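PDB 5D79: berberine bridge enzyme-like 28 from Arabidopsis thaliana, which binds FAD as an oxidoreductase of the berberine bridge enzyme family and takes part in adaptation to salt stress. Local coordinates for residues A[380-393]-A[446-458]. Numbering follows the deposited sequence.
Sequences AIQEIWRRLEAPEA and KYLKWVDSVYEFM
One face of the Trp450 indole carries the Ala393 methyl toward its rim, with Ala393 CB 3.6 Å from Trp450 CE2; a water and Val454 CG1 sit over the opposite face. At the indole edge, near its plane, are Arg387 O and the Glu392 carboxylate, the latter turned almost perpendicular to the ring. Trp450 NE1 donates to Arg387 O over 2.9 Å (N-H...O 158°), in the ring plane but from above the carbonyl plane. Ala390 N reaches the same oxygen from the other side of that plane, so two donors share it. Tyr447 turns a ring edge to Glu392 O, with Tyr447 CD1 3.3 Å from that oxygen, which is buried without a partner; the Tyr447 hydroxyl is hydrogen-bonded to Glu437. The Phe457 ring takes Glu383 CG over its face, a CH-pi contact 3.6 Å from CG to the centroid, and has Ala380 O at its edge. Helices 378-388 and 441-458 pack side by side and antiparallel, the axes of 380-388 and 446-458 approaching to 10.9 Å at 174°; Val451, Val454 and Met458 also touch strand 425-434 of the seven-stranded antiparallel sheet. The fit is knobs-into-holes: Phe457 enters among Ala380, Glu383, Ile384 and Arg387, while Arg387 sits among Trp450, Ser453, Val454 and Phe457. With its chain extended from CG to NE (chi3 180°), Arg387 donates a hydrogen bond from NH2 to Ser453 OG, 2.8 Å away and near the guanidinium plane, and Phe457 CB lies over one guanidinium face. The water joins Arg387 NH2 to Trp450 O. Within its own helix, Arg387 NE forms a salt bridge with Glu383 OE2 at 2.6 Å, on the anti side, while Arg386 extends the network, gripping both carboxylate oxygens side-on. Ile384 CG2 touches Val454 CG2 and Met458 SD.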
loop_
_atom_site.group_PDB
_atom_site.type_symbol
_atom_site.label_atom_id
_atom_site.label_comp_id
_atom_site.label_asym_id
_atom_site.label_seq_id
_atom_site.Cartn_x
_atom_site.Cartn_y
_atom_site.Cartn_z
ATOM N N ALA A 380 11.065 -12.564 22.201
ATOM C CA ALA A 380 9.985 -12.118 21.338
ATOM C C ALA A 380 10.024 -12.865 20.009
ATOM O O ALA A 380 8.988 -13.273 19.472
ATOM C CB ALA A 380 10.068 -10.627 21.105
ATOM N N ILE A 381 11.227 -13.044 19.478
ATOM C CA ILE A 381 11.399 -13.707 18.189
ATOM C C ILE A 381 10.918 -15.166 18.231
ATOM O O ILE A 381 10.262 -15.648 17.297
ATOM C CB ILE A 381 12.874 -13.642 17.724
ATOM C CG1 ILE A 381 13.297 -12.189 17.546
ATOM C CG2 ILE A 381 13.063 -14.380 16.402
ATOM C CD1 ILE A 381 14.781 -11.995 17.587
ATOM N N GLN A 382 11.222 -15.862 19.318
ATOM C CA GLN A 382 10.818 -17.256 19.447
ATOM C C GLN A 382 9.307 -17.386 19.536
ATOM O O GLN A 382 8.727 -18.307 18.976
ATOM C CB GLN A 382 11.478 -17.894 20.666
ATOM C CG GLN A 382 12.994 -17.839 20.609
ATOM C CD GLN A 382 13.644 -18.462 21.818
ATOM O OE1 GLN A 382 14.427 -19.404 21.697
ATOM N NE2 GLN A 382 13.319 -17.944 23.000
ATOM N N GLU A 383 8.669 -16.451 20.226
ATOM C CA GLU A 383 7.231 -16.532 20.431
ATOM C C GLU A 383 6.455 -16.293 19.149
ATOM O O GLU A 383 5.465 -16.975 18.883
ATOM C CB GLU A 383 6.775 -15.536 21.496
ATOM C CG GLU A 383 5.255 -15.371 21.610
ATOM C CD GLU A 383 4.528 -16.617 22.077
ATOM O OE1 GLU A 383 5.168 -17.594 22.514
ATOM O OE2 GLU A 383 3.290 -16.611 22.013
ATOM N N ILE A 384 6.887 -15.323 18.353
ATOM C CA ILE A 384 6.147 -15.026 17.137
ATOM C C ILE A 384 6.397 -16.141 16.118
ATOM O O ILE A 384 5.535 -16.431 15.290
ATOM C CB ILE A 384 6.491 -13.619 16.564
ATOM C CG1 ILE A 384 7.956 -13.509 16.153
ATOM C CG2 ILE A 384 6.147 -12.525 17.585
ATOM C CD1 ILE A 384 8.265 -12.193 15.474
ATOM N N TRP A 385 7.555 -16.792 16.215
ATOM C CA TRP A 385 7.813 -18.026 15.470
ATOM C C TRP A 385 6.825 -19.114 15.902
ATOM O O TRP A 385 6.225 -19.805 15.070
ATOM C CB TRP A 385 9.258 -18.502 15.685
ATOM C CG TRP A 385 9.609 -19.764 14.946
ATOM C CD1 TRP A 385 9.118 -21.022 15.174
ATOM C CD2 TRP A 385 10.543 -19.891 13.874
ATOM N NE1 TRP A 385 9.683 -21.917 14.298
ATOM C CE2 TRP A 385 10.561 -21.248 13.491
ATOM C CE3 TRP A 385 11.366 -18.988 13.197
ATOM C CZ2 TRP A 385 11.372 -21.721 12.468
ATOM C CZ3 TRP A 385 12.174 -19.460 12.190
ATOM C CH2 TRP A 385 12.172 -20.811 11.832
ATOM N N ARG A 386 6.669 -19.260 17.215
ATOM C CA ARG A 386 5.765 -20.252 17.775
ATOM C C ARG A 386 4.329 -20.052 17.283
ATOM O O ARG A 386 3.639 -21.010 16.973
ATOM C CB ARG A 386 5.801 -20.206 19.303
ATOM C CG ARG A 386 4.924 -21.248 19.952
ATOM C CD ARG A 386 4.748 -20.978 21.426
ATOM N NE ARG A 386 3.812 -19.887 21.669
ATOM C CZ ARG A 386 2.492 -20.000 21.552
ATOM N NH1 ARG A 386 1.952 -21.150 21.180
ATOM N NH2 ARG A 386 1.711 -18.960 21.797
ATOM N N ARG A 387 3.881 -18.809 17.200
ATOM C CA ARG A 387 2.494 -18.566 16.839
ATOM C C ARG A 387 2.204 -18.930 15.371
ATOM O O ARG A 387 1.072 -19.232 15.012
ATOM C CB ARG A 387 2.126 -17.109 17.149
ATOM C CG ARG A 387 1.848 -16.857 18.650
ATOM C CD ARG A 387 2.052 -15.400 19.020
ATOM N NE ARG A 387 1.802 -15.115 20.433
ATOM C CZ ARG A 387 0.653 -14.643 20.892
ATOM N NH1 ARG A 387 0.494 -14.404 22.184
ATOM N NH2 ARG A 387 -0.345 -14.417 20.053
ATOM N N LEU A 388 3.232 -18.940 14.532
ATOM C CA LEU A 388 3.052 -19.314 13.134
ATOM C C LEU A 388 2.860 -20.822 12.950
ATOM O O LEU A 388 2.404 -21.277 11.901
ATOM C CB LEU A 388 4.237 -18.826 12.300
ATOM C CG LEU A 388 4.184 -17.354 11.884
ATOM C CD1 LEU A 388 5.569 -16.854 11.580
ATOM C CD2 LEU A 388 3.291 -17.178 10.674
ATOM N N GLU A 389 3.195 -21.597 13.975
ATOM C CA GLU A 389 2.931 -23.030 13.956
ATOM C C GLU A 389 1.437 -23.336 14.130
ATOM O O GLU A 389 1.014 -24.485 13.978
ATOM C CB GLU A 389 3.738 -23.731 15.045
ATOM C CG GLU A 389 5.194 -23.302 15.100
ATOM C CD GLU A 389 5.981 -24.026 16.187
ATOM O OE1 GLU A 389 5.353 -24.661 17.063
ATOM O OE2 GLU A 389 7.229 -23.965 16.164
ATOM N N ALA A 390 0.652 -22.310 14.458
ATOM C CA ALA A 390 -0.797 -22.445 14.645
ATOM C C ALA A 390 -1.474 -22.912 13.364
ATOM O O ALA A 390 -1.058 -22.526 12.274
ATOM C CB ALA A 390 -1.401 -21.124 15.110
ATOM N N PRO A 391 -2.521 -23.749 13.490
ATOM C CA PRO A 391 -3.174 -24.305 12.305
ATOM C C PRO A 391 -3.724 -23.205 11.417
ATOM O O PRO A 391 -3.584 -23.280 10.197
ATOM C CB PRO A 391 -4.311 -25.157 12.886
ATOM C CG PRO A 391 -3.950 -25.386 14.314
ATOM C CD PRO A 391 -3.189 -24.173 14.736
ATOM N N GLU A 392 -4.318 -22.186 12.034
ATOM C CA GLU A 392 -4.951 -21.099 11.294
ATOM C C GLU A 392 -3.904 -20.108 10.742
ATOM O O GLU A 392 -4.235 -19.181 10.006
ATOM C CB GLU A 392 -6.008 -20.395 12.177
ATOM C CG GLU A 392 -5.501 -19.469 13.299
ATOM C CD GLU A 392 -5.135 -20.191 14.595
ATOM O OE1 GLU A 392 -5.042 -21.432 14.589
ATOM O OE2 GLU A 392 -4.928 -19.505 15.626
ATOM N N ALA A 393 -2.633 -20.330 11.063
ATOM C CA ALA A 393 -1.558 -19.513 10.497
ATOM C C ALA A 393 -0.857 -20.184 9.306
ATOM O O ALA A 393 0.273 -19.819 8.975
ATOM C CB ALA A 393 -0.535 -19.172 11.573
ATOM N N LYS A 446 -11.224 -17.069 13.404
ATOM C CA LYS A 446 -9.984 -17.565 13.986
ATOM C C LYS A 446 -8.745 -16.875 13.395
ATOM O O LYS A 446 -7.698 -16.793 14.046
ATOM C CB LYS A 446 -9.893 -19.084 13.804
ATOM C CG LYS A 446 -9.716 -19.555 12.363
ATOM C CD LYS A 446 -9.958 -21.061 12.234
ATOM C CE LYS A 446 -9.926 -21.526 10.775
ATOM N NZ LYS A 446 -10.582 -22.859 10.570
ATOM N N TYR A 447 -8.878 -16.375 12.168
ATOM C CA TYR A 447 -7.801 -15.665 11.489
ATOM C C TYR A 447 -7.637 -14.245 12.035
ATOM O O TYR A 447 -6.522 -13.770 12.279
ATOM C CB TYR A 447 -8.066 -15.611 9.984
ATOM C CG TYR A 447 -8.197 -16.957 9.287
ATOM C CD1 TYR A 447 -7.108 -17.813 9.178
ATOM C CD2 TYR A 447 -9.405 -17.357 8.706
ATOM C CE1 TYR A 447 -7.217 -19.040 8.525
ATOM C CE2 TYR A 447 -9.520 -18.575 8.053
ATOM C CZ TYR A 447 -8.421 -19.410 7.967
ATOM O OH TYR A 447 -8.508 -20.619 7.325
ATOM N N LEU A 448 -8.761 -13.562 12.201
ATOM C CA LEU A 448 -8.781 -12.250 12.841
ATOM C C LEU A 448 -8.157 -12.342 14.228
ATOM O O LEU A 448 -7.236 -11.583 14.560
ATOM C CB LEU A 448 -10.216 -11.719 12.940
ATOM C CG LEU A 448 -10.725 -10.819 11.812
ATOM C CD1 LEU A 448 -10.226 -11.270 10.462
ATOM C CD2 LEU A 448 -12.230 -10.781 11.820
ATOM N N LYS A 449 -8.662 -13.285 15.025
ATOM C CA LYS A 449 -8.165 -13.508 16.376
ATOM C C LYS A 449 -6.674 -13.770 16.386
ATOM O O LYS A 449 -5.974 -13.261 17.254
ATOM C CB LYS A 449 -8.896 -14.673 17.044
ATOM C CG LYS A 449 -10.344 -14.353 17.423
ATOM C CD LYS A 449 -11.041 -15.514 18.129
ATOM C CE LYS A 449 -12.512 -15.213 18.323
ATOM N NZ LYS A 449 -13.159 -14.809 17.039
ATOM N N TRP A 450 -6.200 -14.558 15.420
ATOM C CA TRP A 450 -4.780 -14.875 15.302
ATOM C C TRP A 450 -3.955 -13.605 15.107
ATOM O O TRP A 450 -2.960 -13.378 15.807
ATOM C CB TRP A 450 -4.515 -15.856 14.141
ATOM C CG TRP A 450 -3.070 -16.281 14.112
ATOM C CD1 TRP A 450 -2.511 -17.326 14.793
ATOM C CD2 TRP A 450 -1.985 -15.630 13.417
ATOM N NE1 TRP A 450 -1.156 -17.379 14.550
ATOM C CE2 TRP A 450 -0.808 -16.348 13.712
ATOM C CE3 TRP A 450 -1.898 -14.516 12.571
ATOM C CZ2 TRP A 450 0.445 -15.988 13.186
ATOM C CZ3 TRP A 450 -0.651 -14.162 12.054
ATOM C CH2 TRP A 450 0.499 -14.897 12.363
ATOM N N VAL A 451 -4.381 -12.777 14.158
ATOM C CA VAL A 451 -3.677 -11.544 13.824
ATOM C C VAL A 451 -3.747 -10.548 14.990
ATOM O O VAL A 451 -2.772 -9.852 15.291
ATOM C CB VAL A 451 -4.254 -10.905 12.530
ATOM C CG1 VAL A 451 -3.584 -9.578 12.229
ATOM C CG2 VAL A 451 -4.083 -11.841 11.353
ATOM N N ASP A 452 -4.892 -10.494 15.662
ATOM C CA ASP A 452 -5.059 -9.602 16.815
ATOM C C ASP A 452 -4.136 -10.007 17.976
ATOM O O ASP A 452 -3.585 -9.154 18.679
ATOM C CB ASP A 452 -6.533 -9.592 17.275
ATOM C CG ASP A 452 -6.825 -8.514 18.330
ATOM O OD1 ASP A 452 -7.008 -7.333 17.949
ATOM O OD2 ASP A 452 -6.883 -8.849 19.538
ATOM N N SER A 453 -3.955 -11.315 18.149
ATOM C CA SER A 453 -3.257 -11.856 19.311
ATOM C C SER A 453 -1.743 -11.640 19.249
ATOM O O SER A 453 -1.119 -11.319 20.263
ATOM C CB SER A 453 -3.570 -13.347 19.464
ATOM O OG SER A 453 -3.025 -13.863 20.664
ATOM N N VAL A 454 -1.157 -11.810 18.067
ATOM C CA VAL A 454 0.281 -11.607 17.900
ATOM C C VAL A 454 0.601 -10.114 18.018
ATOM O O VAL A 454 1.621 -9.733 18.587
ATOM C CB VAL A 454 0.816 -12.199 16.532
ATOM C CG1 VAL A 454 0.153 -11.558 15.320
ATOM C CG2 VAL A 454 2.329 -12.073 16.432
ATOM N N TYR A 455 -0.294 -9.280 17.505
ATOM C CA TYR A 455 -0.153 -7.831 17.591
ATOM C C TYR A 455 -0.170 -7.376 19.043
ATOM O O TYR A 455 0.687 -6.592 19.480
ATOM C CB TYR A 455 -1.272 -7.162 16.803
ATOM C CG TYR A 455 -1.313 -5.642 16.818
ATOM C CD1 TYR A 455 -2.024 -4.947 17.800
ATOM C CD2 TYR A 455 -0.707 -4.903 15.808
ATOM C CE1 TYR A 455 -2.095 -3.560 17.793
ATOM C CE2 TYR A 455 -0.779 -3.511 15.795
ATOM C CZ TYR A 455 -1.474 -2.852 16.786
ATOM O OH TYR A 455 -1.543 -1.486 16.764
ATOM N N GLU A 456 -1.151 -7.870 19.794
ATOM C CA GLU A 456 -1.211 -7.583 21.222
ATOM C C GLU A 456 0.084 -8.044 21.907
ATOM O O GLU A 456 0.633 -7.334 22.751
ATOM C CB GLU A 456 -2.433 -8.245 21.872
ATOM C CG GLU A 456 -3.770 -7.663 21.439
ATOM C CD GLU A 456 -3.854 -6.163 21.626
ATOM O OE1 GLU A 456 -3.619 -5.694 22.755
ATOM O OE2 GLU A 456 -4.147 -5.448 20.642
ATOM N N PHE A 457 0.578 -9.217 21.523
ATOM C CA PHE A 457 1.785 -9.723 22.132
ATOM C C PHE A 457 2.949 -8.770 21.900
ATOM O O PHE A 457 3.786 -8.579 22.784
ATOM C CB PHE A 457 2.163 -11.110 21.610
ATOM C CG PHE A 457 3.552 -11.516 22.014
ATOM C CD1 PHE A 457 3.827 -11.863 23.334
ATOM C CD2 PHE A 457 4.595 -11.482 21.104
ATOM C CE1 PHE A 457 5.109 -12.199 23.733
ATOM C CE2 PHE A 457 5.883 -11.815 21.502
ATOM C CZ PHE A 457 6.139 -12.174 22.822
ATOM N N MET A 458 2.993 -8.163 20.718
ATOM C CA MET A 458 4.145 -7.352 20.313
ATOM C C MET A 458 4.174 -5.956 20.937
ATOM O O MET A 458 5.155 -5.240 20.774
ATOM C CB MET A 458 4.184 -7.225 18.787
ATOM C CG MET A 458 4.611 -8.485 18.070
ATOM S SD MET A 458 6.356 -8.848 18.336
ATOM C CE MET A 458 7.116 -7.459 17.505
HETATM O O HOH W 1 -1.147 -15.210 17.283
#